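Long-range contact in endo-polygalacturonase (Pectobacterium carotovorum subsp. carotovorum, PDB 1BHE), which hydrolyses the alpha-1,4-galacturonosyl links of polygalacturonic acid in the plant cell wall, taking part in maceration and soft-rotting of plant tissue: residues 302-314 and 335-347. Sequence-based numbering, arbitrary orientation.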
ATOM      1  N   LYS A 302      -7.641 -10.411 -16.109  1.00 21.95           N
ATOM      2  CA  LYS A 302      -7.357 -10.261 -17.525  1.00 22.50           C
ATOM      3  C   LYS A 302      -5.891  -9.837 -17.687  1.00 22.01           C
ATOM      4  O   LYS A 302      -5.450  -8.877 -17.053  1.00 20.95           O
ATOM      5  CB  LYS A 302      -8.212  -9.191 -18.192  1.00 23.86           C
ATOM      6  CG  LYS A 302      -9.715  -9.323 -18.199  1.00 25.58           C
ATOM      7  CD  LYS A 302     -10.359  -8.370 -19.201  1.00 27.21           C
ATOM      8  CE  LYS A 302     -11.311  -7.392 -18.529  1.00 28.03           C
ATOM      9  NZ  LYS A 302     -12.735  -7.695 -18.855  1.00 28.95           N
ATOM     10  N   ASN A 303      -5.130 -10.545 -18.508  1.00 21.26           N
ATOM     11  CA  ASN A 303      -3.729 -10.229 -18.747  1.00 21.01           C
ATOM     12  C   ASN A 303      -2.872 -10.268 -17.488  1.00 20.12           C
ATOM     13  O   ASN A 303      -1.952  -9.466 -17.300  1.00 19.63           O
ATOM     14  CB  ASN A 303      -3.600  -8.868 -19.444  1.00 22.01           C
ATOM     15  CG  ASN A 303      -4.156  -8.839 -20.852  1.00 22.89           C
ATOM     16  OD1 ASN A 303      -4.072  -9.809 -21.602  1.00 23.33           O
ATOM     17  ND2 ASN A 303      -4.750  -7.722 -21.247  1.00 23.65           N
ATOM     18  N   VAL A 304      -3.105 -11.254 -16.629  1.00 18.84           N
ATOM     19  CA  VAL A 304      -2.331 -11.491 -15.420  1.00 18.09           C
ATOM     20  C   VAL A 304      -1.489 -12.750 -15.607  1.00 18.26           C
ATOM     21  O   VAL A 304      -2.020 -13.858 -15.674  1.00 17.14           O
ATOM     22  CB  VAL A 304      -3.264 -11.640 -14.201  1.00 18.01           C
ATOM     23  CG1 VAL A 304      -2.502 -12.013 -12.943  1.00 18.08           C
ATOM     24  CG2 VAL A 304      -4.062 -10.359 -13.978  1.00 17.24           C
ATOM     25  N   ALA A 305      -0.173 -12.601 -15.680  1.00 18.83           N
ATOM     26  CA  ALA A 305       0.747 -13.706 -15.892  1.00 19.17           C
ATOM     27  C   ALA A 305       0.682 -14.810 -14.854  1.00 19.10           C
ATOM     28  O   ALA A 305       0.771 -15.990 -15.200  1.00 18.66           O
ATOM     29  CB  ALA A 305       2.185 -13.178 -15.974  1.00 19.14           C
ATOM     30  N   LYS A 306       0.586 -14.474 -13.576  1.00 19.05           N
ATOM     31  CA  LYS A 306       0.541 -15.437 -12.481  1.00 19.52           C
ATOM     32  C   LYS A 306      -0.682 -15.173 -11.611  1.00 19.77           C
ATOM     33  O   LYS A 306      -0.601 -14.458 -10.610  1.00 19.45           O
ATOM     34  CB  LYS A 306       1.817 -15.306 -11.639  1.00 20.05           C
ATOM     35  CG  LYS A 306       3.081 -15.868 -12.260  1.00 21.00           C
ATOM     36  CD  LYS A 306       4.216 -15.990 -11.256  1.00 21.41           C
ATOM     37  CE  LYS A 306       5.564 -15.836 -11.942  1.00 22.38           C
ATOM     38  NZ  LYS A 306       6.526 -16.897 -11.527  1.00 22.41           N
ATOM     39  N   PRO A 307      -1.839 -15.701 -12.003  1.00 19.89           N
ATOM     40  CA  PRO A 307      -3.098 -15.418 -11.347  1.00 19.64           C
ATOM     41  C   PRO A 307      -3.164 -15.810  -9.888  1.00 19.65           C
ATOM     42  O   PRO A 307      -3.778 -15.101  -9.083  1.00 19.31           O
ATOM     43  CB  PRO A 307      -4.148 -16.127 -12.201  1.00 20.41           C
ATOM     44  CG  PRO A 307      -3.403 -17.121 -13.020  1.00 20.39           C
ATOM     45  CD  PRO A 307      -2.025 -16.548 -13.209  1.00 19.85           C
ATOM     46  N   ILE A 308      -2.599 -16.948  -9.508  1.00 19.16           N
ATOM     47  CA  ILE A 308      -2.577 -17.403  -8.128  1.00 19.30           C
ATOM     48  C   ILE A 308      -1.139 -17.772  -7.770  1.00 18.95           C
ATOM     49  O   ILE A 308      -0.502 -18.563  -8.466  1.00 19.64           O
ATOM     50  CB  ILE A 308      -3.492 -18.599  -7.813  1.00 18.99           C
ATOM     51  CG1 ILE A 308      -4.962 -18.266  -8.061  1.00 19.15           C
ATOM     52  CG2 ILE A 308      -3.296 -19.058  -6.369  1.00 19.16           C
ATOM     53  CD1 ILE A 308      -5.929 -19.419  -7.904  1.00 19.34           C
ATOM     54  N   VAL A 309      -0.614 -17.165  -6.711  1.00 18.41           N
ATOM     55  CA  VAL A 309       0.729 -17.452  -6.241  1.00 17.92           C
ATOM     56  C   VAL A 309       0.730 -17.684  -4.728  1.00 18.55           C
ATOM     57  O   VAL A 309       0.395 -16.801  -3.942  1.00 17.02           O
ATOM     58  CB  VAL A 309       1.771 -16.353  -6.524  1.00 17.76           C
ATOM     59  CG1 VAL A 309       3.138 -16.737  -5.949  1.00 17.54           C
ATOM     60  CG2 VAL A 309       1.934 -16.035  -8.003  1.00 17.54           C
ATOM     61  N   ILE A 310       1.131 -18.884  -4.327  1.00 18.60           N
ATOM     62  CA  ILE A 310       1.316 -19.235  -2.927  1.00 19.72           C
ATOM     63  C   ILE A 310       2.755 -19.757  -2.854  1.00 20.59           C
ATOM     64  O   ILE A 310       3.035 -20.897  -3.228  1.00 21.26           O
ATOM     65  CB  ILE A 310       0.321 -20.240  -2.348  1.00 19.80           C
ATOM     66  CG1 ILE A 310      -1.095 -19.662  -2.321  1.00 19.95           C
ATOM     67  CG2 ILE A 310       0.753 -20.657  -0.944  1.00 20.01           C
ATOM     68  CD1 ILE A 310      -2.157 -20.551  -1.723  1.00 20.79           C
ATOM     69  N   ASP A 311       3.674 -18.892  -2.439  1.00 21.20           N
ATOM     70  CA  ASP A 311       5.082 -19.248  -2.396  1.00 21.80           C
ATOM     71  C   ASP A 311       5.730 -19.033  -1.041  1.00 22.01           C
ATOM     72  O   ASP A 311       5.895 -17.898  -0.591  1.00 21.26           O
ATOM     73  CB  ASP A 311       5.845 -18.424  -3.450  1.00 22.74           C
ATOM     74  CG  ASP A 311       7.140 -19.100  -3.861  1.00 23.59           C
ATOM     75  OD1 ASP A 311       7.668 -19.916  -3.079  1.00 23.88           O
ATOM     76  OD2 ASP A 311       7.625 -18.822  -4.979  1.00 24.50           O
ATOM     77  N   THR A 312       6.176 -20.130  -0.434  1.00 22.36           N
ATOM     78  CA  THR A 312       6.837 -20.077   0.860  1.00 23.50           C
ATOM     79  C   THR A 312       8.336 -19.855   0.744  1.00 24.40           C
ATOM     80  O   THR A 312       9.007 -19.620   1.756  1.00 24.12           O
ATOM     81  CB  THR A 312       6.607 -21.366   1.677  1.00 23.74           C
ATOM     82  OG1 THR A 312       7.267 -22.438   0.985  1.00 24.02           O
ATOM     83  CG2 THR A 312       5.131 -21.672   1.822  1.00 23.69           C
ATOM     84  N   VAL A 313       8.896 -19.906  -0.458  1.00 25.53           N
ATOM     85  CA  VAL A 313      10.314 -19.638  -0.662  1.00 27.35           C
ATOM     86  C   VAL A 313      10.482 -18.636  -1.803  1.00 29.10           C
ATOM     87  O   VAL A 313      11.251 -18.830  -2.741  1.00 28.77           O
ATOM     88  CB  VAL A 313      11.136 -20.901  -0.960  1.00 27.74           C
ATOM     89  CG1 VAL A 313      11.409 -21.715   0.297  1.00 27.95           C
ATOM     90  CG2 VAL A 313      10.445 -21.772  -2.000  1.00 27.20           C
ATOM     91  N   TYR A 314       9.737 -17.534  -1.720  1.00 30.70           N
ATOM     92  CA  TYR A 314       9.773 -16.488  -2.737  1.00 32.80           C
ATOM     93  C   TYR A 314      11.203 -16.061  -3.036  1.00 33.58           C
ATOM     94  O   TYR A 314      11.627 -16.058  -4.190  1.00 34.04           O
ATOM     95  CB  TYR A 314       8.911 -15.302  -2.314  1.00 33.78           C
ATOM     96  CG  TYR A 314       8.847 -14.151  -3.291  1.00 34.58           C
ATOM     97  CD1 TYR A 314       8.269 -14.294  -4.542  1.00 34.92           C
ATOM     98  CD2 TYR A 314       9.362 -12.905  -2.945  1.00 35.13           C
ATOM     99  CE1 TYR A 314       8.216 -13.235  -5.433  1.00 35.50           C
ATOM    100  CE2 TYR A 314       9.312 -11.843  -3.827  1.00 35.60           C
ATOM    101  CZ  TYR A 314       8.737 -12.013  -5.068  1.00 35.77           C
ATOM    102  OH  TYR A 314       8.684 -10.951  -5.947  1.00 36.23           O
ATOM    103  N   SER A 335      -9.772 -16.409 -14.658  1.00 25.42           N
ATOM    104  CA  SER A 335      -8.639 -15.811 -15.350  1.00 25.57           C
ATOM    105  C   SER A 335      -8.881 -15.993 -16.852  1.00 26.16           C
ATOM    106  O   SER A 335      -8.919 -17.118 -17.350  1.00 25.88           O
ATOM    107  CB  SER A 335      -7.305 -16.407 -14.928  1.00 24.87           C
ATOM    108  OG  SER A 335      -6.245 -15.641 -15.476  1.00 24.66           O
ATOM    109  N   GLU A 336      -9.091 -14.886 -17.550  1.00 26.63           N
ATOM    110  CA  GLU A 336      -9.433 -14.907 -18.961  1.00 27.55           C
ATOM    111  C   GLU A 336      -8.284 -15.147 -19.919  1.00 27.49           C
ATOM    112  O   GLU A 336      -8.534 -15.433 -21.100  1.00 27.02           O
ATOM    113  CB  GLU A 336     -10.151 -13.591 -19.319  1.00 28.30           C
ATOM    114  CG  GLU A 336     -11.589 -13.564 -18.822  1.00 29.35           C
ATOM    115  CD  GLU A 336     -12.256 -12.214 -18.957  1.00 30.17           C
ATOM    116  OE1 GLU A 336     -11.925 -11.444 -19.882  1.00 30.54           O
ATOM    117  OE2 GLU A 336     -13.131 -11.912 -18.118  1.00 30.70           O
ATOM    118  N   THR A 337      -7.040 -14.962 -19.488  1.00 27.27           N
ATOM    119  CA  THR A 337      -5.900 -15.146 -20.375  1.00 27.26           C
ATOM    120  C   THR A 337      -4.920 -16.170 -19.815  1.00 27.05           C
ATOM    121  O   THR A 337      -4.915 -16.498 -18.633  1.00 26.65           O
ATOM    122  CB  THR A 337      -5.128 -13.841 -20.648  1.00 27.25           C
ATOM    123  OG1 THR A 337      -4.769 -13.253 -19.392  1.00 26.83           O
ATOM    124  CG2 THR A 337      -5.954 -12.860 -21.462  1.00 27.25           C
ATOM    125  N   LYS A 338      -4.072 -16.675 -20.704  1.00 27.03           N
ATOM    126  CA  LYS A 338      -3.070 -17.675 -20.375  1.00 26.96           C
ATOM    127  C   LYS A 338      -2.137 -17.219 -19.262  1.00 26.74           C
ATOM    128  O   LYS A 338      -1.545 -16.145 -19.358  1.00 26.40           O
ATOM    129  CB  LYS A 338      -2.273 -18.007 -21.640  1.00 27.88           C
ATOM    130  CG  LYS A 338      -1.200 -19.071 -21.467  1.00 28.78           C
ATOM    131  CD  LYS A 338      -0.330 -19.138 -22.720  1.00 29.30           C
ATOM    132  CE  LYS A 338       0.705 -20.242 -22.615  1.00 29.98           C
ATOM    133  NZ  LYS A 338       1.190 -20.668 -23.960  1.00 30.88           N
ATOM    134  N   GLY A 339      -1.969 -18.048 -18.235  1.00 26.09           N
ATOM    135  CA  GLY A 339      -1.086 -17.708 -17.125  1.00 25.55           C
ATOM    136  C   GLY A 339      -0.598 -18.951 -16.396  1.00 25.32           C
ATOM    137  O   GLY A 339      -0.933 -20.082 -16.760  1.00 25.86           O
ATOM    138  N   VAL A 340       0.207 -18.748 -15.363  1.00 24.45           N
ATOM    139  CA  VAL A 340       0.761 -19.818 -14.550  1.00 23.97           C
ATOM    140  C   VAL A 340       0.344 -19.680 -13.085  1.00 23.97           C
ATOM    141  O   VAL A 340       0.455 -18.609 -12.486  1.00 22.92           O
ATOM    142  CB  VAL A 340       2.302 -19.838 -14.627  1.00 24.40           C
ATOM    143  CG1 VAL A 340       2.938 -20.717 -13.562  1.00 24.23           C
ATOM    144  CG2 VAL A 340       2.767 -20.304 -16.004  1.00 24.31           C
ATOM    145  N   VAL A 341      -0.096 -20.791 -12.501  1.00 23.49           N
ATOM    146  CA  VAL A 341      -0.440 -20.845 -11.087  1.00 23.06           C
ATOM    147  C   VAL A 341       0.711 -21.522 -10.345  1.00 23.23           C
ATOM    148  O   VAL A 341       1.081 -22.655 -10.662  1.00 23.89           O
ATOM    149  CB  VAL A 341      -1.751 -21.588 -10.802  1.00 22.74           C
ATOM    150  CG1 VAL A 341      -1.902 -21.916  -9.320  1.00 22.58           C
ATOM    151  CG2 VAL A 341      -2.941 -20.764 -11.266  1.00 22.97           C
ATOM    152  N   VAL A 342       1.280 -20.816  -9.374  1.00 23.01           N
ATOM    153  CA  VAL A 342       2.386 -21.333  -8.588  1.00 22.97           C
ATOM    154  C   VAL A 342       1.970 -21.628  -7.151  1.00 23.29           C
ATOM    155  O   VAL A 342       1.553 -20.748  -6.394  1.00 23.17           O
ATOM    156  CB  VAL A 342       3.585 -20.366  -8.580  1.00 23.43           C
ATOM    157  CG1 VAL A 342       4.733 -20.921  -7.750  1.00 23.37           C
ATOM    158  CG2 VAL A 342       4.061 -20.073  -9.999  1.00 23.41           C
ATOM    159  N   LEU A 343       2.088 -22.895  -6.764  1.00 22.81           N
ATOM    160  CA  LEU A 343       1.766 -23.332  -5.409  1.00 22.87           C
ATOM    161  C   LEU A 343       2.980 -24.062  -4.838  1.00 23.53           C
ATOM    162  O   LEU A 343       3.212 -25.237  -5.145  1.00 23.45           O
ATOM    163  CB  LEU A 343       0.531 -24.214  -5.362  1.00 22.32           C
ATOM    164  CG  LEU A 343      -0.761 -23.716  -6.001  1.00 22.01           C
ATOM    165  CD1 LEU A 343      -1.794 -24.828  -6.051  1.00 22.16           C
ATOM    166  CD2 LEU A 343      -1.297 -22.497  -5.262  1.00 21.94           C
ATOM    167  N   ASN A 344       3.762 -23.357  -4.029  1.00 23.53           N
ATOM    168  CA  ASN A 344       4.973 -23.915  -3.442  1.00 23.91           C
ATOM    169  C   ASN A 344       4.959 -23.863  -1.919  1.00 24.88           C
ATOM    170  O   ASN A 344       5.005 -22.788  -1.321  1.00 23.86           O
ATOM    171  CB  ASN A 344       6.192 -23.165  -3.980  1.00 24.05           C
ATOM    172  CG  ASN A 344       7.513 -23.761  -3.553  1.00 24.54           C
ATOM    173  OD1 ASN A 344       7.588 -24.707  -2.769  1.00 24.68           O
ATOM    174  ND2 ASN A 344       8.593 -23.197  -4.079  1.00 25.00           N
ATOM    175  N   GLY A 345       4.943 -25.038  -1.290  1.00 25.39           N
ATOM    176  CA  GLY A 345       4.908 -25.146   0.154  1.00 27.02           C
ATOM    177  C   GLY A 345       6.184 -25.675   0.781  1.00 28.54           C
ATOM    178  O   GLY A 345       6.145 -26.250   1.871  1.00 28.05           O
ATOM    179  N   GLU A 346       7.322 -25.455   0.132  1.00 30.41           N
ATOM    180  CA  GLU A 346       8.616 -25.871   0.678  1.00 32.25           C
ATOM    181  C   GLU A 346       8.808 -25.253   2.052  1.00 33.26           C
ATOM    182  O   GLU A 346       8.354 -24.134   2.312  1.00 33.35           O
ATOM    183  CB  GLU A 346       9.726 -25.442  -0.279  1.00 32.59           C
ATOM    184  CG  GLU A 346      11.128 -25.922   0.034  1.00 33.06           C
ATOM    185  CD  GLU A 346      12.157 -25.406  -0.958  1.00 33.43           C
ATOM    186  OE1 GLU A 346      11.897 -25.444  -2.181  1.00 33.80           O
ATOM    187  OE2 GLU A 346      13.242 -24.960  -0.531  1.00 33.30           O
ATOM    188  N   ASN A 347       9.418 -25.956   2.998  1.00 34.51           N
ATOM    189  CA  ASN A 347       9.664 -25.444   4.339  1.00 35.35           C
ATOM    190  C   ASN A 347       8.458 -25.497   5.267  1.00 35.37           C
ATOM    191  O   ASN A 347       8.606 -25.215   6.461  1.00 35.99           O
ATOM    192  CB  ASN A 347      10.228 -24.019   4.302  1.00 36.04           C
ATOM    193  CG  ASN A 347      11.662 -23.937   3.822  1.00 36.76           C
ATOM    194  OD1 ASN A 347      12.479 -24.831   4.043  1.00 37.08           O
ATOM    195  ND2 ASN A 347      11.989 -22.840   3.143  1.00 37.36           N
TER
HETATM  196  O   HOH W   1      -5.483 -13.068 -16.780  1.00 21.55           O
HETATM  197  O   HOH W   2      -3.664 -16.029 -16.080  1.00 23.63           O
HETATM  198  O   HOH W   3       9.501 -20.852  -5.291  1.00 40.14           O
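I310 is gripped through both backbone polar groups by the 340-344 strand: its N gives a nearly straight bond to V342 O (2.8 Å), and its O takes N344 N at 2.7 Å. With V342 N to I308 O and T312 N to N344 O, this ladder joins parallel strands of successive coils in the right-handed parallel beta-helix of family 28 glycosidases; strand 366-370 continues the stack beyond.

Where 302-314 turns its corner at P307, the ladder shifts: V340 N reaches back to A305 O (2.8 Å). G339 CA lies 3.2 Å from A305 O and packs close to P307 CD, a tight place that suits a residue without a side chain.

Two waters bridge the segments next to this corner. One joins V304 N, S335 OG and T337 OG1; the other links V304 O with S335 OG and T337 O. The buried serine hydroxyl thus accepts from the first water and donates to the second.

D311 and N344, paired across the ladder, each form an Asx turn, their OD1 atoms accepting V313 N and E346 N. Both side chains leave anti to the backbone N (N344 chi1 -174°), and the carboxylate and amide cross at a slant, their planes 35° apart; a third water connects D311 OD2 to N344 ND2.

Facing the core, I308 and I310 pack against V341 and L343, branched chains well suited to lining a coil interior, with F330 and W325 of strand 324-335 beyond. The methyl CD2 of L343 touches both isoleucines, 4.1 Å from I308 CG2 and 4.0 Å from I310 CB.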